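PDB 3GD5: ornithine carbamoyltransferase, which probably catalyses the reversible transfer of the carbamoyl group from carbamoyl phosphate to L-ornithine, giving L-citrulline and phosphate in arginine biosynthesis. Local coordinates for residues L31-Q36 against L308-G313; L17-L22 against C139-D144; Q36-E41 against E296-L301; V64-A69 against I129-D134. All blocks are in the same frame, centred on the assembly; numbering follows the deposited sequence.

Contact 1 of 4, residues L31-Q36 against L308-G313; sequences LTLAHQ and LAALMG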
loop_
_atom_site.group_PDB
_atom_site.type_symbol
_atom_site.label_atom_id
_atom_site.label_comp_id
_atom_site.label_asym_id
_atom_site.label_seq_id
_atom_site.Cartn_x
_atom_site.Cartn_y
_atom_site.Cartn_z
ATOM N N LEU A 31 24.397 -19.579 32.022
ATOM C CA LEU A 31 23.280 -19.641 32.959
ATOM C C LEU A 31 23.673 -19.105 34.334
ATOM O O LEU A 31 22.885 -18.423 34.999
ATOM C CB LEU A 31 22.770 -21.082 33.081
ATOM C CG LEU A 31 22.082 -21.666 31.840
ATOM C CD1 LEU A 31 21.740 -23.133 32.068
ATOM C CD2 LEU A 31 20.816 -20.874 31.543
ATOM N N THR A 32 24.897 -19.408 34.759
ATOM C CA THR A 32 25.379 -18.937 36.054
ATOM C C THR A 32 25.564 -17.424 36.007
ATOM O O THR A 32 25.187 -16.709 36.938
ATOM C CB THR A 32 26.728 -19.618 36.438
ATOM O OG1 THR A 32 26.518 -21.027 36.620
ATOM C CG2 THR A 32 27.286 -19.029 37.726
ATOM N N LEU A 33 26.145 -16.936 34.919
ATOM C CA LEU A 33 26.356 -15.501 34.767
ATOM C C LEU A 33 25.012 -14.762 34.810
ATOM O O LEU A 33 24.866 -13.743 35.487
ATOM C CB LEU A 33 27.071 -15.210 33.445
ATOM C CG LEU A 33 27.313 -13.730 33.144
ATOM C CD1 LEU A 33 28.137 -13.113 34.255
ATOM C CD2 LEU A 33 28.015 -13.580 31.800
ATOM N N ALA A 34 24.031 -15.282 34.086
ATOM C CA ALA A 34 22.714 -14.664 34.057
ATOM C C ALA A 34 22.149 -14.576 35.475
ATOM O O ALA A 34 21.668 -13.517 35.903
ATOM C CB ALA A 34 21.781 -15.467 33.167
ATOM N N HIS A 35 22.210 -15.685 36.209
ATOM C CA HIS A 35 21.703 -15.708 37.581
ATOM C C HIS A 35 22.431 -14.712 38.476
ATOM O O HIS A 35 21.806 -13.959 39.220
ATOM C CB HIS A 35 21.840 -17.106 38.186
ATOM C CG HIS A 35 21.555 -17.152 39.655
ATOM N ND1 HIS A 35 20.311 -16.882 40.182
ATOM C CD2 HIS A 35 22.363 -17.410 40.712
ATOM C CE1 HIS A 35 20.362 -16.975 41.500
ATOM N NE2 HIS A 35 21.597 -17.293 41.846
ATOM N N GLN A 36 23.756 -14.707 38.405
ATOM C CA GLN A 36 24.539 -13.800 39.229
ATOM C C GLN A 36 24.188 -12.364 38.889
ATOM O O GLN A 36 24.057 -11.518 39.773
ATOM C CB GLN A 36 26.030 -14.028 39.002
ATOM C CG GLN A 36 26.475 -15.454 39.210
ATOM C CD GLN A 36 27.959 -15.631 38.965
ATOM O OE1 GLN A 36 28.480 -15.227 37.920
ATOM N NE2 GLN A 36 28.650 -16.241 39.923
ATOM N N LEU A 308 25.098 -10.872 26.040
ATOM C CA LEU A 308 25.751 -9.619 25.677
ATOM C C LEU A 308 27.065 -9.478 26.460
ATOM O O LEU A 308 28.119 -9.189 25.889
ATOM C CB LEU A 308 24.823 -8.425 25.968
ATOM C CG LEU A 308 23.550 -8.314 25.101
ATOM C CD1 LEU A 308 22.647 -7.233 25.646
ATOM C CD2 LEU A 308 23.919 -8.018 23.657
ATOM N N ALA A 309 27.003 -9.694 27.768
ATOM C CA ALA A 309 28.199 -9.591 28.589
ATOM C C ALA A 309 29.257 -10.592 28.126
ATOM O O ALA A 309 30.409 -10.234 27.902
ATOM C CB ALA A 309 27.851 -9.836 30.043
ATOM N N ALA A 310 28.848 -11.845 27.966
ATOM C CA ALA A 310 29.753 -12.908 27.551
ATOM C C ALA A 310 30.432 -12.699 26.204
ATOM O O ALA A 310 31.635 -12.918 26.080
ATOM C CB ALA A 310 29.015 -14.242 27.541
ATOM N N LEU A 311 29.671 -12.285 25.195
ATOM C CA LEU A 311 30.232 -12.110 23.859
ATOM C C LEU A 311 30.827 -10.747 23.520
ATOM O O LEU A 311 31.621 -10.641 22.583
ATOM C CB LEU A 311 29.185 -12.483 22.805
ATOM C CG LEU A 311 28.612 -13.904 22.891
ATOM C CD1 LEU A 311 27.854 -14.235 21.599
ATOM C CD2 LEU A 311 29.747 -14.900 23.095
ATOM N N MET A 312 30.445 -9.712 24.265
ATOM C CA MET A 312 30.960 -8.364 24.021
ATOM C C MET A 312 31.791 -7.887 25.207
ATOM O O MET A 312 32.518 -6.900 25.109
ATOM C CB MET A 312 29.805 -7.371 23.800
ATOM C CG MET A 312 28.831 -7.738 22.686
ATOM S SD MET A 312 27.514 -6.496 22.449
ATOM C CE MET A 312 26.626 -7.240 21.211
ATOM N N GLY A 313 31.650 -8.595 26.327
ATOM C CA GLY A 313 32.339 -8.263 27.569
ATOM C C GLY A 313 33.729 -7.678 27.468
ATOM O O GLY A 313 33.958 -6.600 28.065
#
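Leu33 reaches from helix 24-39 to the last turns of helix 293-312 and touches Ala309 and Ala310 with one methyl group. CG lies anti to the backbone N (chi1 178°), and with chi2 at 58° branch CD2 continues anti to CA and carries the reach to the other helix, while CD1 folds off to the side. The CD2 branch therefore does all the touching. Leu33 CD2 comes to 4.1 Å from Ala309 CB and to 4.4 Å from Ala310 CB, while the backbone N of Ala310 is 4.3 Å from the same methyl. Two alanines side by side on the helix present only short methyls, so the leucine tip can come down close to the backbone between them. The backbones still stand apart, with Leu33 CA 8.4 Å from Ala310 CA. Ala310 also meets Phe12. On a different face of the same turn, Leu308 packs into the interior against Leu51, Ala69 and Met70, whereas Leu31 and Ala34 turn to Leu145 and Leu146 of helix 138-152. The C-terminal helix here lies against the N-terminal, carbamoyl-phosphate-binding half of the chain, as in other transcarbamoylases. With just 75 Å² buried and no polar bond between the two segments, the contact is a light van der Waals touch, with no directional bond to fix how the two helices are turned against each other.

Contact 2 of 4, residues L17-L22 against C139-D144; sequences LSLDDL and CQVVAD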
loop_
_atom_site.group_PDB
_atom_site.type_symbol
_atom_site.label_atom_id
_atom_site.label_comp_id
_atom_site.label_asym_id
_atom_site.label_seq_id
_atom_site.Cartn_x
_atom_site.Cartn_y
_atom_site.Cartn_z
ATOM N N LEU A 17 24.827 -18.234 17.263
ATOM C CA LEU A 17 23.925 -18.414 16.127
ATOM C C LEU A 17 22.967 -19.564 16.365
ATOM O O LEU A 17 21.818 -19.537 15.923
ATOM C CB LEU A 17 24.736 -18.723 14.871
ATOM C CG LEU A 17 25.343 -17.554 14.101
ATOM C CD1 LEU A 17 25.819 -16.490 15.064
ATOM C CD2 LEU A 17 26.463 -18.062 13.212
ATOM N N SER A 18 23.475 -20.576 17.058
ATOM C CA SER A 18 22.739 -21.786 17.379
ATOM C C SER A 18 23.049 -22.128 18.820
ATOM O O SER A 18 24.135 -21.816 19.312
ATOM C CB SER A 18 23.209 -22.921 16.464
ATOM O OG SER A 18 22.908 -24.189 17.013
ATOM N N LEU A 19 22.102 -22.751 19.513
ATOM C CA LEU A 19 22.356 -23.111 20.897
ATOM C C LEU A 19 23.529 -24.096 20.914
ATOM O O LEU A 19 24.230 -24.230 21.915
ATOM C CB LEU A 19 21.121 -23.754 21.528
ATOM C CG LEU A 19 21.109 -23.718 23.064
ATOM C CD1 LEU A 19 21.123 -22.271 23.560
ATOM C CD2 LEU A 19 19.871 -24.409 23.577
ATOM N N ASP A 20 23.747 -24.768 19.789
ATOM C CA ASP A 20 24.829 -25.736 19.682
ATOM C C ASP A 20 26.199 -25.072 19.535
ATOM O O ASP A 20 27.190 -25.742 19.243
ATOM C CB ASP A 20 24.578 -26.680 18.506
ATOM C CG ASP A 20 25.309 -28.005 18.661
ATOM O OD1 ASP A 20 25.525 -28.436 19.814
ATOM O OD2 ASP A 20 25.649 -28.626 17.632
ATOM N N ASP A 21 26.249 -23.758 19.729
ATOM C CA ASP A 21 27.512 -23.030 19.647
ATOM C C ASP A 21 28.107 -23.034 21.039
ATOM O O ASP A 21 29.228 -22.589 21.258
ATOM C CB ASP A 21 27.292 -21.579 19.197
ATOM C CG ASP A 21 26.950 -21.472 17.728
ATOM O OD1 ASP A 21 27.014 -22.504 17.028
ATOM O OD2 ASP A 21 26.628 -20.356 17.271
ATOM N N LEU A 22 27.324 -23.535 21.983
ATOM C CA LEU A 22 27.744 -23.621 23.372
ATOM C C LEU A 22 27.768 -25.086 23.736
ATOM O O LEU A 22 26.775 -25.780 23.534
ATOM C CB LEU A 22 26.732 -22.929 24.286
ATOM C CG LEU A 22 26.386 -21.449 24.107
ATOM C CD1 LEU A 22 25.040 -21.178 24.758
ATOM C CD2 LEU A 22 27.471 -20.574 24.709
ATOM N N CYS A 139 18.363 -17.643 22.502
ATOM C CA CYS A 139 18.138 -16.773 23.642
ATOM C C CYS A 139 16.876 -17.099 24.397
ATOM O O CYS A 139 16.859 -17.010 25.617
ATOM C CB CYS A 139 18.141 -15.307 23.206
ATOM S SG CYS A 139 19.802 -14.723 22.670
ATOM N N GLN A 140 15.821 -17.482 23.685
ATOM C CA GLN A 140 14.565 -17.836 24.343
ATOM C C GLN A 140 14.815 -19.009 25.292
ATOM O O GLN A 140 14.445 -18.973 26.469
ATOM C CB GLN A 140 13.512 -18.237 23.307
ATOM C CG GLN A 140 12.208 -18.768 23.903
ATOM C CD GLN A 140 11.482 -17.729 24.734
ATOM O OE1 GLN A 140 11.226 -16.611 24.264
ATOM N NE2 GLN A 140 11.146 -18.084 25.975
ATOM N N VAL A 141 15.460 -20.041 24.766
ATOM C CA VAL A 141 15.752 -21.235 25.541
ATOM C C VAL A 141 16.641 -20.995 26.754
ATOM O O VAL A 141 16.403 -21.595 27.801
ATOM C CB VAL A 141 16.357 -22.339 24.634
ATOM C CG1 VAL A 141 16.929 -23.499 25.484
ATOM C CG2 VAL A 141 15.272 -22.861 23.701
ATOM N N VAL A 142 17.651 -20.128 26.637
ATOM C CA VAL A 142 18.513 -19.864 27.782
ATOM C C VAL A 142 17.664 -19.218 28.880
ATOM O O VAL A 142 17.923 -19.383 30.075
ATOM C CB VAL A 142 19.728 -18.942 27.421
ATOM C CG1 VAL A 142 20.463 -19.492 26.195
ATOM C CG2 VAL A 142 19.270 -17.526 27.172
ATOM N N ALA A 143 16.628 -18.497 28.470
ATOM C CA ALA A 143 15.737 -17.851 29.425
ATOM C C ALA A 143 14.832 -18.903 30.066
ATOM O O ALA A 143 14.560 -18.861 31.270
ATOM C CB ALA A 143 14.888 -16.781 28.724
ATOM N N ASP A 144 14.373 -19.853 29.264
ATOM C CA ASP A 144 13.498 -20.900 29.773
ATOM C C ASP A 144 14.248 -21.764 30.784
ATOM O O ASP A 144 13.734 -22.052 31.871
ATOM C CB ASP A 144 12.982 -21.771 28.620
ATOM C CG ASP A 144 12.298 -20.951 27.527
ATOM O OD1 ASP A 144 11.535 -20.011 27.863
ATOM O OD2 ASP A 144 12.512 -21.263 26.335
#
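Asp21 OD2 takes two backbone N-H groups at once. Leu17 N donates to Asp21 OD2 at 2.8 Å on the anti side, 28° out of the carboxylate plane, and Ser18 N reaches Asp21 OD2 at 3.2 Å from well above that plane; both come from the same face. The two bonds tie the start of the 17-22 loop to Asp21 just before helix 24-39; Leu19, between them in the chain, points toward helix 138-152. Leu19 is forked over the helix, one branch to each valine: its CD2 meets Val141 CG1 at 3.6 Å, the side chains crossing at about a right angle, and its CD1 meets Val142 CG1 at 3.9 Å. Val141 turns CG1 anti to its own backbone N (chi1 169°), the rotation that brings this methyl to the leucine. Leucine and beta-branched valines suit so buried a place, which needs bulk and no polar partner. One turn of helix carries a different chemistry: Gln140 NE2 donates to Asp144 OD1 at 2.7 Å on the syn side, nearly in the amide plane, while Gln140 OE1 binds Arg300 NE. Cys139 and Gln140 end the His-Pro-Cys-Gln motif of ornithine transcarbamoylases, which probably binds carbamoyl phosphate, as in relatives.

Contact 3 of 4, residues Q36-E41 against E296-L301; sequences QLKRGE and EAENRL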
loop_
_atom_site.group_PDB
_atom_site.type_symbol
_atom_site.label_atom_id
_atom_site.label_comp_id
_atom_site.label_asym_id
_atom_site.label_seq_id
_atom_site.Cartn_x
_atom_site.Cartn_y
_atom_site.Cartn_z
ATOM N N GLN A 36 23.756 -14.707 38.405
ATOM C CA GLN A 36 24.539 -13.800 39.229
ATOM C C GLN A 36 24.188 -12.364 38.889
ATOM O O GLN A 36 24.057 -11.518 39.773
ATOM C CB GLN A 36 26.030 -14.028 39.002
ATOM C CG GLN A 36 26.475 -15.454 39.210
ATOM C CD GLN A 36 27.959 -15.631 38.965
ATOM O OE1 GLN A 36 28.480 -15.227 37.920
ATOM N NE2 GLN A 36 28.650 -16.241 39.923
ATOM N N LEU A 37 24.048 -12.094 37.597
ATOM C CA LEU A 37 23.715 -10.754 37.133
ATOM C C LEU A 37 22.325 -10.377 37.628
ATOM O O LEU A 37 22.092 -9.265 38.082
ATOM C CB LEU A 37 23.773 -10.712 35.601
ATOM C CG LEU A 37 24.962 -10.029 34.904
ATOM C CD1 LEU A 37 26.216 -10.092 35.750
ATOM C CD2 LEU A 37 25.180 -10.686 33.551
ATOM N N LYS A 38 21.403 -11.322 37.556
ATOM C CA LYS A 38 20.042 -11.067 37.994
ATOM C C LYS A 38 19.967 -10.740 39.487
ATOM O O LYS A 38 19.256 -9.822 39.886
ATOM C CB LYS A 38 19.162 -12.280 37.683
ATOM C CG LYS A 38 17.691 -12.066 37.986
ATOM C CD LYS A 38 16.862 -13.284 37.624
ATOM C CE LYS A 38 15.380 -13.042 37.896
ATOM N NZ LYS A 38 14.549 -14.255 37.621
ATOM N N ARG A 39 20.712 -11.483 40.303
ATOM C CA ARG A 39 20.684 -11.287 41.751
ATOM C C ARG A 39 21.635 -10.218 42.272
ATOM O O ARG A 39 21.627 -9.905 43.463
ATOM C CB ARG A 39 20.956 -12.622 42.465
ATOM C CG ARG A 39 19.787 -13.613 42.418
ATOM C CD ARG A 39 19.352 -13.922 40.978
ATOM N NE ARG A 39 18.226 -14.859 40.892
ATOM C CZ ARG A 39 16.981 -14.586 41.280
ATOM N NH1 ARG A 39 16.680 -13.396 41.789
ATOM N NH2 ARG A 39 16.033 -15.502 41.152
ATOM N N GLY A 40 22.448 -9.652 41.383
ATOM C CA GLY A 40 23.379 -8.623 41.800
ATOM C C GLY A 40 24.606 -9.203 42.475
ATOM O O GLY A 40 25.348 -8.490 43.143
ATOM N N GLU A 41 24.808 -10.508 42.310
ATOM C CA GLU A 41 25.959 -11.199 42.884
ATOM C C GLU A 41 27.129 -11.013 41.929
ATOM O O GLU A 41 28.229 -11.519 42.155
ATOM C CB GLU A 41 25.662 -12.690 43.026
ATOM C CG GLU A 41 24.589 -13.033 44.042
ATOM C CD GLU A 41 24.110 -14.463 43.899
ATOM O OE1 GLU A 41 24.955 -15.340 43.622
ATOM O OE2 GLU A 41 22.896 -14.714 44.067
ATOM N N GLU A 296 9.074 -16.299 32.934
ATOM C CA GLU A 296 9.827 -16.768 31.779
ATOM C C GLU A 296 10.120 -15.612 30.819
ATOM O O GLU A 296 11.207 -15.528 30.255
ATOM C CB GLU A 296 9.020 -17.856 31.072
ATOM C CG GLU A 296 9.596 -18.352 29.762
ATOM C CD GLU A 296 8.605 -19.218 29.003
ATOM O OE1 GLU A 296 8.987 -19.794 27.964
ATOM O OE2 GLU A 296 7.439 -19.319 29.446
ATOM N N ALA A 297 9.149 -14.719 30.645
ATOM C CA ALA A 297 9.306 -13.566 29.754
ATOM C C ALA A 297 10.331 -12.573 30.314
ATOM O O ALA A 297 11.204 -12.078 29.583
ATOM C CB ALA A 297 7.948 -12.878 29.547
ATOM N N GLU A 298 10.222 -12.277 31.607
ATOM C CA GLU A 298 11.169 -11.371 32.242
ATOM C C GLU A 298 12.586 -11.924 32.090
ATOM O O GLU A 298 13.541 -11.166 31.903
ATOM C CB GLU A 298 10.868 -11.210 33.737
ATOM C CG GLU A 298 11.816 -10.238 34.435
ATOM C CD GLU A 298 11.727 -10.287 35.958
ATOM O OE1 GLU A 298 10.600 -10.299 36.505
ATOM O OE2 GLU A 298 12.792 -10.299 36.613
ATOM N N ASN A 299 12.722 -13.245 32.173
ATOM C CA ASN A 299 14.037 -13.861 32.050
ATOM C C ASN A 299 14.679 -13.721 30.675
ATOM O O ASN A 299 15.849 -14.084 30.504
ATOM C CB ASN A 299 13.996 -15.335 32.456
ATOM C CG ASN A 299 14.076 -15.523 33.953
ATOM O OD1 ASN A 299 14.639 -14.687 34.659
ATOM N ND2 ASN A 299 13.530 -16.628 34.448
ATOM N N ARG A 300 13.938 -13.205 29.694
ATOM C CA ARG A 300 14.530 -12.993 28.370
ATOM C C ARG A 300 15.566 -11.889 28.574
ATOM O O ARG A 300 16.622 -11.866 27.947
ATOM C CB ARG A 300 13.485 -12.519 27.346
ATOM C CG ARG A 300 12.393 -13.535 27.007
ATOM C CD ARG A 300 12.892 -14.677 26.127
ATOM N NE ARG A 300 12.643 -14.437 24.705
ATOM C CZ ARG A 300 13.237 -13.487 23.993
ATOM N NH1 ARG A 300 14.119 -12.695 24.572
ATOM N NH2 ARG A 300 12.940 -13.316 22.716
ATOM N N LEU A 301 15.251 -10.969 29.473
ATOM C CA LEU A 301 16.146 -9.852 29.761
ATOM C C LEU A 301 17.433 -10.296 30.472
ATOM O O LEU A 301 18.545 -9.935 30.069
ATOM C CB LEU A 301 15.414 -8.813 30.618
ATOM C CG LEU A 301 16.278 -7.822 31.400
ATOM C CD1 LEU A 301 17.156 -7.074 30.439
ATOM C CD2 LEU A 301 15.403 -6.864 32.201
#
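A polar bridge joins the last turn of helix 24-39 to the early part of helix 293-312, the long C-terminal helix that carries Arg300, which probably binds carbamoyl phosphate, as in related enzymes. Lys38 spans the gap from one side and Asn299 receives it from the other. All four lysine torsions are anti, beginning with CG anti to the backbone N (chi1 -175°), which gives the straight arm needed to cover the distance. Lys38 NZ donates to Asn299 OD1 at 3.0 Å, in the carbonyl plane and on a lone pair, with a C=O...N angle of 131°. Glu298 stands across the arm at about a right angle: OE2 is 4.0 Å from Lys38 CE and 4.4 Å from Lys38 NZ, too far for a salt bridge, so any attraction there is probably modest. Glu298 OE1 instead pairs with Arg102 of the second subunit. The helix of Lys38 closes in a Schellman motif, with Glu41 N bound to Gln36 O at 2.8 Å, a weak bond from Gly40 N to Leu37 O, and Gly40 at the positive phi of the C-prime position, which suits a residue lacking a side chain. Lys38 CD sits over the centre of one face of the Arg39 guanidinium, 3.8 Å above its plane. Glu150 receives both Lys38 NZ and Arg39 NH2 as salt bridges, and Asn299 ND2 donates to Thr147 and Glu150. A methionine in place of Lys38 would probably leave Asn299 OD1 without this donor and Glu150 short of one positive mate.

Contact 4 of 4, residues V64-A69 against I129-D134; sequences VSFTVA and INALTD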
loop_
_atom_site.group_PDB
_atom_site.type_symbol
_atom_site.label_atom_id
_atom_site.label_comp_id
_atom_site.label_asym_id
_atom_site.label_seq_id
_atom_site.Cartn_x
_atom_site.Cartn_y
_atom_site.Cartn_z
ATOM N N VAL A 64 12.590 -5.050 22.823
ATOM C CA VAL A 64 12.599 -4.473 24.166
ATOM C C VAL A 64 13.499 -5.257 25.127
ATOM O O VAL A 64 14.286 -4.666 25.873
ATOM C CB VAL A 64 11.167 -4.384 24.762
ATOM C CG1 VAL A 64 10.524 -5.755 24.775
ATOM C CG2 VAL A 64 11.219 -3.814 26.175
ATOM N N SER A 65 13.401 -6.580 25.112
ATOM C CA SER A 65 14.229 -7.390 26.004
ATOM C C SER A 65 15.726 -7.186 25.720
ATOM O O SER A 65 16.531 -7.104 26.644
ATOM C CB SER A 65 13.857 -8.880 25.892
ATOM O OG SER A 65 14.027 -9.374 24.574
ATOM N N PHE A 66 16.099 -7.097 24.449
ATOM C CA PHE A 66 17.504 -6.871 24.102
ATOM C C PHE A 66 17.989 -5.465 24.460
ATOM O O PHE A 66 19.107 -5.301 24.956
ATOM C CB PHE A 66 17.730 -7.085 22.607
ATOM C CG PHE A 66 18.221 -8.448 22.260
ATOM C CD1 PHE A 66 19.507 -8.846 22.613
ATOM C CD2 PHE A 66 17.399 -9.349 21.589
ATOM C CE1 PHE A 66 19.966 -10.118 22.305
ATOM C CE2 PHE A 66 17.854 -10.630 21.277
ATOM C CZ PHE A 66 19.139 -11.011 21.639
ATOM N N THR A 67 17.148 -4.463 24.201
ATOM C CA THR A 67 17.494 -3.069 24.457
ATOM C C THR A 67 17.614 -2.722 25.934
ATOM O O THR A 67 18.524 -1.988 26.322
ATOM C CB THR A 67 16.479 -2.085 23.764
ATOM O OG1 THR A 67 16.741 -0.734 24.187
ATOM C CG2 THR A 67 15.059 -2.427 24.141
ATOM N N VAL A 68 16.704 -3.229 26.763
ATOM C CA VAL A 68 16.790 -2.953 28.184
ATOM C C VAL A 68 17.996 -3.708 28.745
ATOM O O VAL A 68 18.656 -3.232 29.675
ATOM C CB VAL A 68 15.505 -3.384 28.933
ATOM C CG1 VAL A 68 15.678 -3.155 30.438
ATOM C CG2 VAL A 68 14.308 -2.563 28.426
ATOM N N ALA A 69 18.296 -4.874 28.172
ATOM C CA ALA A 69 19.447 -5.666 28.625
ATOM C C ALA A 69 20.724 -4.858 28.416
ATOM O O ALA A 69 21.517 -4.675 29.345
ATOM C CB ALA A 69 19.528 -6.988 27.857
ATOM N N ILE A 129 24.559 -12.277 17.346
ATOM C CA ILE A 129 23.653 -13.073 18.155
ATOM C C ILE A 129 22.373 -13.345 17.391
ATOM O O ILE A 129 21.816 -12.451 16.754
ATOM C CB ILE A 129 23.300 -12.335 19.459
ATOM C CG1 ILE A 129 24.577 -12.049 20.249
ATOM C CG2 ILE A 129 22.315 -13.151 20.279
ATOM C CD1 ILE A 129 24.405 -10.985 21.311
ATOM N N ASN A 130 21.906 -14.582 17.457
ATOM C CA ASN A 130 20.674 -14.971 16.792
ATOM C C ASN A 130 19.503 -14.507 17.651
ATOM O O ASN A 130 19.251 -15.070 18.715
ATOM C CB ASN A 130 20.624 -16.497 16.616
ATOM C CG ASN A 130 19.296 -16.976 16.060
ATOM O OD1 ASN A 130 18.353 -16.202 15.932
ATOM N ND2 ASN A 130 19.214 -18.262 15.737
ATOM N N ALA A 131 18.800 -13.475 17.185
ATOM C CA ALA A 131 17.654 -12.936 17.900
ATOM C C ALA A 131 16.458 -13.834 17.629
ATOM O O ALA A 131 15.531 -13.913 18.433
ATOM C CB ALA A 131 17.365 -11.518 17.433
ATOM N N LEU A 132 16.490 -14.499 16.479
ATOM C CA LEU A 132 15.445 -15.425 16.071
ATOM C C LEU A 132 15.551 -15.723 14.575
ATOM O O LEU A 132 15.752 -14.812 13.768
ATOM C CB LEU A 132 14.057 -14.836 16.366
ATOM C CG LEU A 132 12.897 -15.811 16.613
ATOM C CD1 LEU A 132 11.601 -15.036 16.806
ATOM C CD2 LEU A 132 12.762 -16.768 15.448
ATOM N N THR A 133 15.444 -17.000 14.210
ATOM C CA THR A 133 15.454 -17.395 12.804
ATOM C C THR A 133 14.394 -18.473 12.644
ATOM O O THR A 133 13.804 -18.934 13.627
ATOM C CB THR A 133 16.826 -17.976 12.314
ATOM O OG1 THR A 133 17.093 -19.215 12.980
ATOM C CG2 THR A 133 17.969 -16.989 12.569
ATOM N N ASP A 134 14.135 -18.870 11.411
ATOM C CA ASP A 134 13.149 -19.917 11.175
ATOM C C ASP A 134 13.634 -21.241 11.773
ATOM O O ASP A 134 12.828 -22.109 12.102
ATOM C CB ASP A 134 12.907 -20.091 9.673
ATOM C CG ASP A 134 12.063 -18.966 9.076
ATOM O OD1 ASP A 134 12.072 -18.819 7.836
ATOM O OD2 ASP A 134 11.383 -18.239 9.839
#
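This is a buried apolar contact inside the carbamoyl-phosphate-binding half, where helix 60-72 lies on the parallel sheet and Phe66 meets Ile129 of strand 128-130 and Ala131, at which the chain turns a corner. Two neighbouring carbons at the far end of the phenyl ring do the work. CZ of Phe66 lies 4.1 Å from Ile129 CG2, and CE2 of Phe66 lies 4.0 Å from Ala131 CB, both methyls arriving obliquely to the ring. Phe66 has an unusual chi1 of -96°, well off the staggered value, and this rotation carries the ring toward the strand. Ile129 answers with CG2 anti to its backbone N, which aims that branch at the phenyl and leaves the longer CG1 arm for other neighbours. Within this chain, strand 128-130 is an outer strand of a four-stranded parallel sheet ordered 2-1-3-4, and helix 60-72 is the crossover between strands 50-55 and 76-79, a beta-alpha-beta unit. The small side chain of Ala131 lets the ring sit close to the backbone: Phe66 CE2 is 4.1 Å from Ala131 CA. A large flat phenylalanine suits the place because it can touch two separated methyls at once, and it also packs on Cys139 and Gln304. The same helix begins with Thr60, Arg61 and Thr62, which probably bind carbamoyl phosphate, while Val64, Ser65, Thr67 and Val68 face Tyr103 and Ile78 of the second subunit.

Overall arrangement
Contacts 2 and 4 are buried and apolar where their segments meet, contact 1 lies at the surface, and contact 3 is partly buried. Contacts 1 and 3 join the same two elements, helices 24-39 and 293-312, but by unlike means: methyl against methyl near the C-terminus, lysine to asparagine further back, where charged partners and the second subunit are at hand. Contacts 2 and 4 belong to the carbamoyl-phosphate-binding half and are linked by a probable hydrogen bond from Asn130 ND2 to Leu17 O. Leu31 of contact 1 packs on the backbone O of Val142 in contact 2, Leu308 packs on Ile129 of contact 4, and Leu301 of contact 3 lies against Ala69.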